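Local coordinates for protein transcriptional regulator, LYSR family (Neisseria meningitidis, PDB 4AB5) that probably activates or represses methionine biosynthesis genes as a MetR-like DNA-binding regulator of the LysR family, this chain being its regulatory domain, at residues B[93-96]-B[101-104]; B[113-118]-B[132-137]. All coordinates share one frame; numbering follows the deposited sequence.

Interaction 1 (B[93-96]-B[101-104])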
loop_
_atom_site.group_PDB
_atom_site.type_symbol
_atom_site.label_atom_id
_atom_site.label_comp_id
_atom_site.label_asym_id
_atom_site.label_seq_id
_atom_site.Cartn_x
_atom_site.Cartn_y
_atom_site.Cartn_z
ATOM N N ALA B 93 -23.122 13.761 1.283
ATOM C CA ALA B 93 -23.834 12.675 0.607
ATOM C C ALA B 93 -25.173 13.191 0.057
ATOM O O ALA B 93 -25.719 12.601 -0.874
ATOM C CB ALA B 93 -24.059 11.508 1.560
ATOM N N ALA B 94 -25.669 14.317 0.605
ATOM C CA ALA B 94 -26.899 14.984 0.183
ATOM C C ALA B 94 -26.760 15.662 -1.191
ATOM O O ALA B 94 -27.769 15.886 -1.859
ATOM C CB ALA B 94 -27.314 16.008 1.226
ATOM N N LYS B 95 -25.520 16.008 -1.595
ATOM C CA LYS B 95 -25.224 16.641 -2.879
ATOM C C LYS B 95 -24.802 15.582 -3.891
ATOM O O LYS B 95 -23.912 14.782 -3.601
ATOM C CB LYS B 95 -24.102 17.685 -2.737
ATOM C CG LYS B 95 -24.475 18.922 -1.933
ATOM C CD LYS B 95 -23.490 20.079 -2.147
ATOM C CE LYS B 95 -23.879 20.971 -3.304
ATOM N NZ LYS B 95 -23.030 22.186 -3.391
ATOM N N ASN B 96 -25.427 15.581 -5.082
ATOM C CA ASN B 96 -25.077 14.649 -6.164
ATOM C C ASN B 96 -23.743 15.041 -6.793
ATOM O O ASN B 96 -22.952 14.173 -7.151
ATOM C CB ASN B 96 -26.168 14.612 -7.241
ATOM C CG ASN B 96 -27.315 13.646 -6.993
ATOM O OD1 ASN B 96 -28.350 13.710 -7.662
ATOM N ND2 ASN B 96 -27.161 12.709 -6.065
ATOM N N GLU B 101 -16.003 24.680 -4.006
ATOM C CA GLU B 101 -16.392 25.339 -2.752
ATOM C C GLU B 101 -16.876 24.370 -1.654
ATOM O O GLU B 101 -16.801 24.716 -0.474
ATOM C CB GLU B 101 -17.462 26.413 -3.021
ATOM C CG GLU B 101 -16.948 27.669 -3.722
ATOM C CD GLU B 101 -16.655 27.604 -5.213
ATOM O OE1 GLU B 101 -17.037 26.604 -5.866
ATOM O OE2 GLU B 101 -16.038 28.565 -5.730
ATOM N N ASP B 102 -17.364 23.163 -2.031
ATOM C CA ASP B 102 -17.837 22.139 -1.082
ATOM C C ASP B 102 -16.695 21.489 -0.283
ATOM O O ASP B 102 -16.946 20.872 0.753
ATOM C CB ASP B 102 -18.708 21.076 -1.779
ATOM C CG ASP B 102 -20.036 21.583 -2.315
ATOM O OD1 ASP B 102 -20.674 22.420 -1.638
ATOM O OD2 ASP B 102 -20.460 21.110 -3.385
ATOM N N PHE B 103 -15.450 21.658 -0.761
ATOM C CA PHE B 103 -14.222 21.156 -0.157
ATOM C C PHE B 103 -13.657 22.116 0.910
ATOM O O PHE B 103 -12.857 21.675 1.731
ATOM C CB PHE B 103 -13.163 20.908 -1.248
ATOM C CG PHE B 103 -13.505 19.823 -2.245
ATOM C CD1 PHE B 103 -14.249 20.112 -3.385
ATOM C CD2 PHE B 103 -13.073 18.512 -2.049
ATOM C CE1 PHE B 103 -14.571 19.106 -4.300
ATOM C CE2 PHE B 103 -13.398 17.507 -2.964
ATOM C CZ PHE B 103 -14.141 17.812 -4.083
ATOM N N ILE B 104 -14.073 23.410 0.902
ATOM C CA ILE B 104 -13.605 24.469 1.813
ATOM C C ILE B 104 -13.462 24.087 3.306
ATOM O O ILE B 104 -12.371 24.209 3.863
ATOM C CB ILE B 104 -14.281 25.857 1.561
ATOM C CG1 ILE B 104 -13.806 26.462 0.225
ATOM C CG2 ILE B 104 -14.027 26.851 2.726
ATOM C CD1 ILE B 104 -14.614 27.628 -0.309
#
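Two donors grip OD2 of D102. One is the ammonium of K95 on the other segment, with K95 NZ 2.8 Å from D102 OD2. The other is the backbone N-H of T99, in the link between the segments. K95 comes in on the syn lone pair of OD2, the side that faces OD1. NZ therefore sits before the mouth of the carboxylate and also reaches D102 OD1, at 2.9 Å, in a weak hydrogen bond. The result is a salt bridge shared by both oxygens. The two side chains meet from opposite directions. They have to reach far, because K95 CA and D102 CA are 9.4 Å apart. The lysine chain does not run straight. It bends at its third torsion (chi3 89°), which turns CE and NZ to the carboxylate; K95 CD already lies 3.4 Å from D102 OD2. About 88 Å² is buried between the segments, all of it by this pair. The lysine segment precedes the short strand 97-98, which pairs in parallel with strand 171-189 in the large mixed sheet. The aspartate segment follows that strand as a turn with helical backbone angles. The bridge thus closes a small loop around the short strand 97-98 of the LysR regulatory domain, whose fold is that of the type II periplasmic binding proteins. D102 lies three residues beyond T99, and its bond to the T99 N-H is like one half of a capping box. The T99 N-H probably helps to fix the carboxylate for the lysine. Both partners are only partly exposed, and no other subunit of the assembly touches either segment. F103, next to D102, turns inward instead, onto L120 and L125 of helix 119-125 and I175 of strand 171-189.

Interaction 2 (B[113-118]-B[132-137])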
loop_
_atom_site.group_PDB
_atom_site.type_symbol
_atom_site.label_atom_id
_atom_site.label_comp_id
_atom_site.label_asym_id
_atom_site.label_seq_id
_atom_site.Cartn_x
_atom_site.Cartn_y
_atom_site.Cartn_z
ATOM N N VAL B 113 2.054 13.200 -0.806
ATOM C CA VAL B 113 2.720 13.668 -2.006
ATOM C C VAL B 113 2.359 15.158 -2.261
ATOM O O VAL B 113 1.342 15.617 -1.724
ATOM C CB VAL B 113 2.290 12.675 -3.129
ATOM C CG1 VAL B 113 1.228 13.239 -4.062
ATOM C CG2 VAL B 113 3.484 12.121 -3.884
ATOM N N PRO B 114 3.171 15.961 -2.999
ATOM C CA PRO B 114 2.776 17.363 -3.226
ATOM C C PRO B 114 1.561 17.472 -4.146
ATOM O O PRO B 114 1.299 16.568 -4.940
ATOM C CB PRO B 114 4.027 18.015 -3.837
ATOM C CG PRO B 114 5.077 16.972 -3.872
ATOM C CD PRO B 114 4.421 15.642 -3.718
ATOM N N ASP B 115 0.815 18.578 -4.014
ATOM C CA ASP B 115 -0.403 18.906 -4.760
ATOM C C ASP B 115 -0.316 18.785 -6.279
ATOM O O ASP B 115 -1.332 18.511 -6.916
ATOM C CB ASP B 115 -0.924 20.281 -4.337
ATOM C CG ASP B 115 -1.821 20.262 -3.114
ATOM O OD1 ASP B 115 -1.975 19.178 -2.498
ATOM O OD2 ASP B 115 -2.398 21.312 -2.793
ATOM N N GLU B 116 0.902 18.923 -6.845
ATOM C CA GLU B 116 1.214 18.809 -8.284
ATOM C C GLU B 116 0.876 17.419 -8.800
ATOM O O GLU B 116 0.399 17.288 -9.920
ATOM C CB GLU B 116 2.703 19.109 -8.557
ATOM C CG GLU B 116 3.128 20.537 -8.282
ATOM C CD GLU B 116 3.003 20.981 -6.839
ATOM O OE1 GLU B 116 3.807 20.511 -6.004
ATOM O OE2 GLU B 116 2.065 21.753 -6.532
HETATM N N MSE B 117 1.113 16.388 -7.982
HETATM C CA MSE B 117 0.813 15.007 -8.342
HETATM C C MSE B 117 -0.643 14.633 -8.088
HETATM O O MSE B 117 -1.050 13.533 -8.453
HETATM C CB MSE B 117 1.733 14.047 -7.598
HETATM C CG MSE B 117 2.972 13.690 -8.374
HETATM SE SE MSE B 117 4.531 13.969 -7.270
HETATM C CE MSE B 117 5.280 15.562 -8.207
ATOM N N LEU B 118 -1.427 15.522 -7.465
ATOM C CA LEU B 118 -2.830 15.214 -7.195
ATOM C C LEU B 118 -3.768 15.981 -8.126
ATOM O O LEU B 118 -3.766 17.205 -8.113
ATOM C CB LEU B 118 -3.187 15.440 -5.709
ATOM C CG LEU B 118 -2.312 14.756 -4.661
ATOM C CD1 LEU B 118 -2.480 15.411 -3.314
ATOM C CD2 LEU B 118 -2.595 13.274 -4.585
ATOM N N PRO B 132 -7.882 23.049 1.467
ATOM C CA PRO B 132 -8.522 22.509 2.680
ATOM C C PRO B 132 -7.552 21.825 3.658
ATOM O O PRO B 132 -6.443 21.481 3.236
ATOM C CB PRO B 132 -9.533 21.501 2.114
ATOM C CG PRO B 132 -8.961 21.074 0.831
ATOM C CD PRO B 132 -8.281 22.282 0.267
ATOM N N PRO B 133 -7.935 21.594 4.951
ATOM C CA PRO B 133 -7.034 20.857 5.869
ATOM C C PRO B 133 -6.767 19.458 5.317
ATOM O O PRO B 133 -7.646 18.859 4.702
ATOM C CB PRO B 133 -7.825 20.775 7.183
ATOM C CG PRO B 133 -8.886 21.795 7.061
ATOM C CD PRO B 133 -9.210 21.922 5.615
ATOM N N ARG B 134 -5.534 18.978 5.474
ATOM C CA ARG B 134 -5.126 17.706 4.912
ATOM C C ARG B 134 -4.815 16.669 5.953
ATOM O O ARG B 134 -4.407 16.990 7.070
ATOM C CB ARG B 134 -3.933 17.884 3.948
ATOM C CG ARG B 134 -4.064 19.020 2.936
ATOM C CD ARG B 134 -5.047 18.723 1.821
ATOM N NE ARG B 134 -4.557 19.208 0.526
ATOM C CZ ARG B 134 -4.723 20.448 0.092
ATOM N NH1 ARG B 134 -5.349 21.341 0.840
ATOM N NH2 ARG B 134 -4.258 20.807 -1.092
ATOM N N ARG B 135 -4.999 15.412 5.550
ATOM C CA ARG B 135 -4.741 14.179 6.283
ATOM C C ARG B 135 -4.076 13.271 5.233
ATOM O O ARG B 135 -4.470 13.321 4.065
ATOM C CB ARG B 135 -6.068 13.600 6.789
ATOM C CG ARG B 135 -5.933 12.436 7.759
ATOM C CD ARG B 135 -5.894 12.872 9.208
ATOM N NE ARG B 135 -5.505 11.748 10.066
ATOM C CZ ARG B 135 -6.331 11.073 10.858
ATOM N NH1 ARG B 135 -7.609 11.428 10.956
ATOM N NH2 ARG B 135 -5.881 10.061 11.583
ATOM N N HIS B 136 -3.024 12.522 5.612
ATOM C CA HIS B 136 -2.271 11.698 4.649
ATOM C C HIS B 136 -2.162 10.236 5.007
ATOM O O HIS B 136 -2.091 9.877 6.183
ATOM C CB HIS B 136 -0.851 12.247 4.421
ATOM C CG HIS B 136 -0.790 13.702 4.102
ATOM N ND1 HIS B 136 -1.194 14.183 2.875
ATOM C CD2 HIS B 136 -0.337 14.733 4.853
ATOM C CE1 HIS B 136 -0.976 15.486 2.914
ATOM N NE2 HIS B 136 -0.475 15.863 4.091
ATOM N N SER B 137 -2.084 9.396 3.974
ATOM C CA SER B 137 -1.899 7.955 4.099
ATOM C C SER B 137 -1.283 7.394 2.821
ATOM O O SER B 137 -1.688 7.766 1.720
ATOM C CB SER B 137 -3.222 7.252 4.402
ATOM O OG SER B 137 -3.015 5.869 4.629
#
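D115 and R134 form a salt bridge, the one direct contact between 113-118 and 132-137. D115 OD2 lies 2.6 Å from R134 NH2, at the edge of the guanidinium and near its plane. Carboxylate and guanidinium are nearly coplanar, with 11° between their planes. The match is not the bridge of two nitrogens to two oxygens. Instead, NH2 alone faces both carboxylate oxygens, and R134 NE stays 4.0 Å from D115 OD1.

Hydrogen bonds set the details. R134 NH2 donates to D115 OD1 over 3.1 Å, at an N-H...O angle of 154°. It meets the syn lone pair of OD1, and that oxygen lies somewhat out of the guanidinium plane. The other end of the group is tied back to its own segment: R134 NH1 donates to P132 O at 2.6 Å. That oxygen lies in the guanidinium plane and offers a lone pair in its carbonyl plane. The arginine is thus held at both terminal nitrogens, which should restrict its rotation. Its chain bends at chi2 (-73°) and again at chi3 to bring the group into this place. On the acidic side, backbone bonds from M117 N to P114 O and from L118 N to D115 O fold 115-117 into a 3-10 turn. L118 then takes the N-cap position of helix 119-125.

Nonpolar packing comes from outside the pair. Both side chains touch P121 of that helix, and R134 also rests on L108. The next residue, R135, bridges to D40 of the second subunit. Strands 108-110 and 134-136 lie side by side and parallel, with helix 119-125 between them in sequence. The salt bridge joins the loop leaving the first strand to the start of the second, in a beta-alpha-beta crossover of the type II periplasmic binding protein fold.

Both interactions are surface contacts built on one salt bridge, and their centres lie 19 Å apart. They follow each other along the chain. Interaction 1 closes a short loop around strand 97-98, which belongs to the large mixed sheet. Interaction 2 spans the longer excursion through helix 119-125, beside the small parallel sheet. The chemistry differs too. A lysine ammonium meets one carboxylate in the first, whereas a flat arginine, tied at two nitrogens, meets it in the second. The two sites touch where the backbone oxygens of F103 and I104 pack against the rings of P132 and P133. Of the four segments, 132-137 also reaches the second subunit, through R135; the segments of interaction 1 do not.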